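Local coordinates for protein MGS-M4 (Unidentified, PDB 4Q3M) that probably acts as an aldo-keto reductase, a TIM-barrel oxidoreductase expected to use a nicotinamide cofactor, although its substrate is unknown, at residues A[148-151]-A[152-156]; A[215-218]-A[219-223]. All coordinates share one frame; numbering follows the deposited sequence.

Interaction 1 (A[148-151]-A[152-156])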
loop_
_atom_site.group_PDB
_atom_site.type_symbol
_atom_site.label_atom_id
_atom_site.label_comp_id
_atom_site.label_asym_id
_atom_site.label_seq_id
_atom_site.Cartn_x
_atom_site.Cartn_y
_atom_site.Cartn_z
ATOM N N GLU A 148 -7.801 15.739 12.300
ATOM C CA GLU A 148 -8.078 17.155 12.115
ATOM C C GLU A 148 -9.559 17.491 12.288
ATOM O O GLU A 148 -9.904 18.500 12.901
ATOM C CB GLU A 148 -7.605 17.607 10.731
ATOM C CG GLU A 148 -7.860 19.076 10.431
ATOM C CD GLU A 148 -6.989 20.004 11.257
ATOM O OE1 GLU A 148 -5.931 19.555 11.745
ATOM O OE2 GLU A 148 -7.365 21.185 11.418
ATOM N N ASN A 149 -10.432 16.640 11.758
ATOM C CA ASN A 149 -11.845 16.989 11.643
ATOM C C ASN A 149 -12.787 16.318 12.646
ATOM O O ASN A 149 -13.905 16.790 12.851
ATOM C CB ASN A 149 -12.330 16.686 10.225
ATOM C CG ASN A 149 -11.701 17.598 9.191
ATOM O OD1 ASN A 149 -12.020 18.786 9.119
ATOM N ND2 ASN A 149 -10.802 17.048 8.384
ATOM N N ALA A 150 -12.353 15.226 13.265
ATOM C CA ALA A 150 -13.203 14.547 14.240
ATOM C C ALA A 150 -13.301 15.352 15.529
ATOM O O ALA A 150 -12.384 16.094 15.883
ATOM C CB ALA A 150 -12.685 13.147 14.529
ATOM N N LYS A 151 -14.424 15.209 16.222
ATOM C CA LYS A 151 -14.612 15.846 17.517
ATOM C C LYS A 151 -14.361 14.820 18.614
ATOM O O LYS A 151 -14.091 15.166 19.764
ATOM C CB LYS A 151 -16.015 16.444 17.625
ATOM C CG LYS A 151 -16.320 17.446 16.520
ATOM C CD LYS A 151 -17.698 18.062 16.671
ATOM C CE LYS A 151 -17.947 19.101 15.590
ATOM N NZ LYS A 151 -16.923 20.183 15.619
ATOM N N ILE A 152 -14.453 13.550 18.235
ATOM C CA ILE A 152 -14.054 12.446 19.094
ATOM C C ILE A 152 -13.009 11.618 18.353
ATOM O O ILE A 152 -13.356 10.769 17.533
ATOM C CB ILE A 152 -15.250 11.561 19.491
ATOM C CG1 ILE A 152 -16.334 12.407 20.161
ATOM C CG2 ILE A 152 -14.801 10.436 20.411
ATOM C CD1 ILE A 152 -17.609 11.651 20.449
ATOM N N PRO A 153 -11.721 11.881 18.633
ATOM C CA PRO A 153 -10.576 11.292 17.929
ATOM C C PRO A 153 -10.626 9.768 17.832
ATOM O O PRO A 153 -11.064 9.114 18.779
ATOM C CB PRO A 153 -9.382 11.737 18.779
ATOM C CG PRO A 153 -9.832 13.005 19.411
ATOM C CD PRO A 153 -11.294 12.811 19.694
ATOM N N PRO A 154 -10.189 9.217 16.687
ATOM C CA PRO A 154 -10.127 7.773 16.436
ATOM C C PRO A 154 -9.383 7.028 17.537
ATOM O O PRO A 154 -8.377 7.522 18.046
ATOM C CB PRO A 154 -9.370 7.684 15.108
ATOM C CG PRO A 154 -9.674 8.967 14.427
ATOM C CD PRO A 154 -9.744 9.997 15.519
ATOM N N MET A 155 -9.878 5.850 17.897
ATOM C CA MET A 155 -9.313 5.098 19.008
ATOM C C MET A 155 -8.597 3.840 18.533
ATOM O O MET A 155 -7.658 3.371 19.176
ATOM C CB MET A 155 -10.413 4.731 20.008
ATOM C CG MET A 155 -11.275 5.912 20.430
ATOM S SD MET A 155 -12.648 5.446 21.500
ATOM C CE MET A 155 -13.474 7.024 21.693
ATOM N N VAL A 156 -9.045 3.293 17.406
ATOM C CA VAL A 156 -8.491 2.049 16.880
ATOM C C VAL A 156 -8.333 2.097 15.361
ATOM O O VAL A 156 -9.223 2.567 14.652
ATOM C CB VAL A 156 -9.380 0.835 17.257
ATOM C CG1 VAL A 156 -8.931 -0.423 16.523
ATOM C CG2 VAL A 156 -9.375 0.607 18.763
#

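Interaction 2 (A[215-218]-A[219-223])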
loop_
_atom_site.group_PDB
_atom_site.type_symbol
_atom_site.label_atom_id
_atom_site.label_comp_id
_atom_site.label_asym_id
_atom_site.label_seq_id
_atom_site.Cartn_x
_atom_site.Cartn_y
_atom_site.Cartn_z
ATOM N N ILE A 215 4.012 -17.782 17.911
ATOM C CA ILE A 215 5.109 -16.830 17.876
ATOM C C ILE A 215 4.700 -15.496 17.268
ATOM O O ILE A 215 4.866 -14.445 17.891
ATOM C CB ILE A 215 6.291 -17.395 17.078
ATOM C CG1 ILE A 215 6.973 -18.521 17.863
ATOM C CG2 ILE A 215 7.249 -16.279 16.683
ATOM C CD1 ILE A 215 7.059 -18.271 19.360
ATOM N N ALA A 216 4.174 -15.548 16.047
ATOM C CA ALA A 216 3.768 -14.351 15.319
ATOM C C ALA A 216 2.754 -13.548 16.120
ATOM O O ALA A 216 2.744 -12.317 16.079
ATOM C CB ALA A 216 3.197 -14.726 13.962
ATOM N N ILE A 217 1.907 -14.260 16.854
ATOM C CA ILE A 217 0.917 -13.631 17.713
ATOM C C ILE A 217 1.589 -12.923 18.886
ATOM O O ILE A 217 1.298 -11.761 19.163
ATOM C CB ILE A 217 -0.098 -14.662 18.237
ATOM C CG1 ILE A 217 -0.882 -15.263 17.070
ATOM C CG2 ILE A 217 -1.046 -14.022 19.237
ATOM C CD1 ILE A 217 -1.748 -16.434 17.455
ATOM N N ARG A 218 2.498 -13.625 19.558
ATOM C CA ARG A 218 3.214 -13.067 20.705
ATOM C C ARG A 218 4.032 -11.841 20.320
ATOM O O ARG A 218 4.108 -10.873 21.074
ATOM C CB ARG A 218 4.134 -14.116 21.330
ATOM C CG ARG A 218 4.879 -13.618 22.560
ATOM C CD ARG A 218 3.909 -13.170 23.642
ATOM N NE ARG A 218 4.570 -12.388 24.682
ATOM C CZ ARG A 218 3.948 -11.873 25.738
ATOM N NH1 ARG A 218 2.645 -12.061 25.899
ATOM N NH2 ARG A 218 4.628 -11.172 26.635
ATOM N N TRP A 219 4.646 -11.897 19.143
ATOM C CA TRP A 219 5.449 -10.793 18.636
ATOM C C TRP A 219 4.622 -9.513 18.535
ATOM O O TRP A 219 5.103 -8.424 18.848
ATOM C CB TRP A 219 6.047 -11.161 17.279
ATOM C CG TRP A 219 6.624 -10.008 16.526
ATOM C CD1 TRP A 219 7.781 -9.343 16.804
ATOM C CD2 TRP A 219 6.078 -9.394 15.354
ATOM N NE1 TRP A 219 7.985 -8.344 15.882
ATOM C CE2 TRP A 219 6.954 -8.356 14.980
ATOM C CE3 TRP A 219 4.931 -9.619 14.587
ATOM C CZ2 TRP A 219 6.719 -7.545 13.874
ATOM C CZ3 TRP A 219 4.700 -8.814 13.490
ATOM C CH2 TRP A 219 5.589 -7.789 13.143
ATOM N N LEU A 220 3.371 -9.656 18.109
ATOM C CA LEU A 220 2.445 -8.532 18.067
ATOM C C LEU A 220 2.074 -8.083 19.477
ATOM O O LEU A 220 1.948 -6.887 19.744
ATOM C CB LEU A 220 1.188 -8.899 17.278
ATOM C CG LEU A 220 1.375 -9.057 15.767
ATOM C CD1 LEU A 220 0.129 -9.642 15.133
ATOM C CD2 LEU A 220 1.722 -7.718 15.132
ATOM N N ILE A 221 1.898 -9.052 20.372
ATOM C CA ILE A 221 1.623 -8.767 21.776
ATOM C C ILE A 221 2.747 -7.940 22.389
ATOM O O ILE A 221 2.500 -6.979 23.119
ATOM C CB ILE A 221 1.453 -10.061 22.600
ATOM C CG1 ILE A 221 0.342 -10.935 22.019
ATOM C CG2 ILE A 221 1.168 -9.733 24.052
ATOM C CD1 ILE A 221 -1.022 -10.322 22.122
ATOM N N GLU A 222 3.983 -8.321 22.078
ATOM C CA GLU A 222 5.158 -7.627 22.592
ATOM C C GLU A 222 5.208 -6.181 22.104
ATOM O O GLU A 222 5.712 -5.299 22.799
ATOM C CB GLU A 222 6.439 -8.362 22.181
ATOM C CG GLU A 222 6.563 -9.781 22.727
ATOM C CD GLU A 222 6.863 -9.829 24.215
ATOM O OE1 GLU A 222 7.093 -8.761 24.820
ATOM O OE2 GLU A 222 6.871 -10.943 24.783
ATOM N N ARG A 223 4.676 -5.944 20.908
ATOM C CA ARG A 223 4.652 -4.604 20.329
ATOM C C ARG A 223 3.428 -3.810 20.775
ATOM O O ARG A 223 3.130 -2.756 20.209
ATOM C CB ARG A 223 4.682 -4.679 18.801
ATOM C CG ARG A 223 5.963 -5.242 18.215
ATOM C CD ARG A 223 5.888 -5.266 16.697
ATOM N NE ARG A 223 5.717 -3.927 16.142
ATOM C CZ ARG A 223 5.310 -3.677 14.900
ATOM N NH1 ARG A 223 5.026 -4.680 14.081
ATOM N NH2 ARG A 223 5.183 -2.426 14.480
#

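Interaction 1 (A[148-151]-A[152-156])
Ala150 leaves the helical conformation as helix 140-149 ends, its psi opening to 151°, and after a bend at Lys151 the chain runs on through Ile152 in an extended course, with Pro153 and Pro154 both in the polyproline region. Across this bend the methyl of Ala150 points toward the oncoming chain. Its CB lies 3.9 Å from Ile152 O and reaches the ring of Pro154 at its CD, 4.4 Å away, a loose apolar touch. Pro153 turns its own CD, the ring carbon next to its nitrogen, to Lys151 O at 3.7 Å. With CG1 anti to the carbonyl carbon (chi1 -56°), Ile152 sets CG1 3.6 Å from Lys151 O, while the branch goes on outward. Beyond its CB, the lysine chain leads away from the loop. Partners on helix 111-126 tie the turn down. Glu122 OE2 accepts from both Lys151 N and Ile152 N, Tyr118 OH is bonded to Ile152 O, and the side chain of Ile152 rests on Tyr125 of that helix and Ile133 of strand 133-136. The bend is an alpha-to-beta connection of the aldo-keto reductase barrel, delivering the chain to strand 156-160 at the strand's N-terminal end, the side away from the active site in TIM barrels. Two consecutive prolines can donate no backbone N-H, and the contact across the bend is mainly carbon against carbon and carbonyl, without a hydrogen bond between the two segments; Lys151 N, Ile152 N and Ile152 O, by contrast, are satisfied by side chains of helix 111-126.

Interaction 2 (A[215-218]-A[219-223])
Arg218 and Glu222, one helical turn apart, meet with their flat ends steeply turned: the guanidinium and carboxylate planes stand 81° apart. The arginine grips side-on, with NE 2.7 Å and NH2 2.9 Å from the same oxygen, OE2 of Glu222. Both nitrogens come to OE2 from one face of the carboxylate, well above its plane, while from the arginine's side OE2 lies at the guanidinium edge, close to the plane of the group. With CG anti to the backbone N (chi1 -178°) and a bend at chi2 (59°), the Arg218 chain leans outward and toward the C-terminal end of the helix, bringing NE and NH2 to Glu222. Ile221 covers one guanidinium face with CG2, 3.3 Å from Arg218 NH1, and the two side chains cross at about a right angle. Without the guanidinium, as with an alanine here, the Glu222 carboxylate would probably lose its cationic mate and the CG2 methyl of Ile221 its cover. The pair is an i to i+4 salt bridge near the C-terminal end of helix 212-222, one of the outer helices of the TIM barrel, and Glu222 OE2 also accepts from Leu248 N and Thr247 OG1, linking the helix to the loop before helix 250-257. Ordinary helical bonds run alongside, among them Trp219 N to Ile215 O at 2.8 Å and Glu222 N to Arg218 O at 2.7 Å. Round the helix, Trp219 presents its ring edge to Ala216 O, with CE3 3.8 Å from that oxygen, and takes Arg223 CD over one face, 3.5 Å above the ring plane. Ile217 and Ile221 lie along the side that packs on Val227, Ile217 CG2 and Ile221 CG1 4.4 Å apart.

In the fold
The two sites lie in the same barrel but do not touch: their centres are 27 Å apart and their nearest atoms about 12 Å. Interaction 1 is a surface contact in the connection between helix 140-149 and strand 156-160, whereas interaction 2 is largely buried and stays inside helix 212-222, which leads to strand 226-227. The loop joins its segments by sparse apolar touches and takes much of its polar anchoring from helix 111-126; the helix holds itself by backbone bonds and a salt bridge, and covers the barrel wall with aliphatic side chains. In both a glutamate oxygen takes several bonds, Glu122 holding the loop from outside, Glu222 joining its helix to another loop.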